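Local coordinates for extracellular matrix-binding protein EbhA (PDB 2DGJ) that probably binds extracellular matrix as a cell wall-associated adhesin, this part being a stretch of its rod of three-helix bundles, at residues G176-K180 / A181-N185. Sequence-based numbering, arbitrary orientation.
Sequences GNTSK and ADVDN
With chi1 at 79°, S179 points OG forward at the first turn of helix 180-194, while D182 turns its carboxylate back toward the serine, CG anti to its carbonyl carbon (chi1 -69°). S179 OG accepts from D182 N at 3.2 Å in a nearly straight bond, N-H to acceptor angle 162°, and makes a weak bond to D182 OD2. The return half of the exchange runs through solvent: one water donates to D182 OD2 at 2.6 Å and accepts from S179 N, so the aspartate reaches the serine amide indirectly. The helix then starts with V183 N giving to S179 O and D184 N to K180 O. Just before the cap, T178 lays methyl CG2 against D182 CB at 3.4 Å and V183 CG2 at 3.8 Å, a small apolar patch beside the polar one. Directly after the cap, K180 bends at chi2 and chi4 to bring CD and CE past D184 OD2 one turn further on, and K180 NZ meets that oxygen's syn lone pair at 2.6 Å, a salt bridge on the helix surface. K180 and the buried V183 pack on helix 112-135, while Q98 of helix 96-108 donates to T178 O and holds the preceding loop. The whole is a serine N-cap with a water-mediated variant of the capping box, opening helix 180-194 within a FIVAR domain of the rod.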
loop_
_atom_site.group_PDB
_atom_site.type_symbol
_atom_site.label_atom_id
_atom_site.label_comp_id
_atom_site.label_asym_id
_atom_site.label_seq_id
_atom_site.Cartn_x
_atom_site.Cartn_y
_atom_site.Cartn_z
ATOM N N GLY A 176 -4.136 -19.378 -21.000
ATOM C CA GLY A 176 -4.717 -19.590 -19.685
ATOM C C GLY A 176 -4.342 -18.531 -18.663
ATOM O O GLY A 176 -3.647 -17.566 -18.980
ATOM N N ASN A 177 -4.807 -18.711 -17.427
ATOM C CA ASN A 177 -4.521 -17.770 -16.351
ATOM C C ASN A 177 -3.122 -18.025 -15.810
ATOM O O ASN A 177 -2.950 -18.363 -14.638
ATOM C CB ASN A 177 -5.557 -17.931 -15.233
ATOM C CG ASN A 177 -5.259 -17.057 -14.030
ATOM O OD1 ASN A 177 -5.017 -15.859 -14.161
ATOM N ND2 ASN A 177 -5.284 -17.655 -12.845
ATOM N N THR A 178 -2.127 -17.859 -16.676
ATOM C CA THR A 178 -0.733 -18.078 -16.300
ATOM C C THR A 178 -0.344 -17.176 -15.134
ATOM O O THR A 178 -0.800 -16.034 -15.043
ATOM C CB THR A 178 0.204 -17.789 -17.483
ATOM O OG1 THR A 178 -0.214 -18.567 -18.609
ATOM C CG2 THR A 178 1.655 -18.132 -17.130
ATOM N N SER A 179 0.498 -17.689 -14.244
ATOM C CA SER A 179 0.930 -16.920 -13.086
ATOM C C SER A 179 2.116 -16.020 -13.415
ATOM O O SER A 179 2.786 -16.197 -14.430
ATOM C CB SER A 179 1.326 -17.852 -11.943
ATOM O OG SER A 179 2.625 -18.382 -12.150
ATOM N N LYS A 180 2.363 -15.059 -12.536
ATOM C CA LYS A 180 3.469 -14.120 -12.682
ATOM C C LYS A 180 4.783 -14.886 -12.783
ATOM O O LYS A 180 5.615 -14.607 -13.647
ATOM C CB LYS A 180 3.491 -13.179 -11.472
ATOM C CG LYS A 180 4.784 -12.400 -11.242
ATOM C CD LYS A 180 5.129 -11.513 -12.407
ATOM C CE LYS A 180 6.117 -10.437 -11.982
ATOM N NZ LYS A 180 7.206 -11.000 -11.142
ATOM N N ALA A 181 4.950 -15.869 -11.905
ATOM C CA ALA A 181 6.157 -16.686 -11.874
ATOM C C ALA A 181 6.404 -17.403 -13.196
ATOM O O ALA A 181 7.535 -17.448 -13.678
ATOM C CB ALA A 181 6.073 -17.702 -10.737
ATOM N N ASP A 182 5.350 -17.963 -13.785
ATOM C CA ASP A 182 5.489 -18.668 -15.053
ATOM C C ASP A 182 5.755 -17.699 -16.198
ATOM O O ASP A 182 6.518 -18.005 -17.118
ATOM C CB ASP A 182 4.238 -19.498 -15.354
ATOM C CG ASP A 182 4.090 -20.683 -14.420
ATOM O OD1 ASP A 182 5.120 -21.311 -14.093
ATOM O OD2 ASP A 182 2.949 -21.000 -14.025
ATOM N N VAL A 183 5.128 -16.530 -16.147
ATOM C CA VAL A 183 5.343 -15.536 -17.185
ATOM C C VAL A 183 6.828 -15.198 -17.162
ATOM O O VAL A 183 7.484 -15.181 -18.207
ATOM C CB VAL A 183 4.529 -14.248 -16.930
ATOM C CG1 VAL A 183 4.899 -13.178 -17.954
ATOM C CG2 VAL A 183 3.044 -14.552 -17.008
ATOM N N ASP A 184 7.351 -14.953 -15.964
ATOM C CA ASP A 184 8.760 -14.621 -15.814
ATOM C C ASP A 184 9.641 -15.775 -16.271
ATOM O O ASP A 184 10.708 -15.558 -16.844
ATOM C CB ASP A 184 9.094 -14.260 -14.361
ATOM C CG ASP A 184 8.579 -12.881 -13.973
ATOM O OD1 ASP A 184 8.485 -12.009 -14.861
ATOM O OD2 ASP A 184 8.285 -12.662 -12.775
ATOM N N ASN A 185 9.200 -17.002 -16.013
ATOM C CA ASN A 185 9.973 -18.161 -16.435
ATOM C C ASN A 185 10.028 -18.176 -17.956
ATOM O O ASN A 185 11.077 -18.440 -18.550
ATOM C CB ASN A 185 9.337 -19.459 -15.932
ATOM C CG ASN A 185 9.448 -19.627 -14.426
ATOM O OD1 ASN A 185 10.503 -19.390 -13.838
ATOM N ND2 ASN A 185 8.361 -20.062 -13.800
HETATM O O HOH W 1 0.376 -20.910 -14.000
#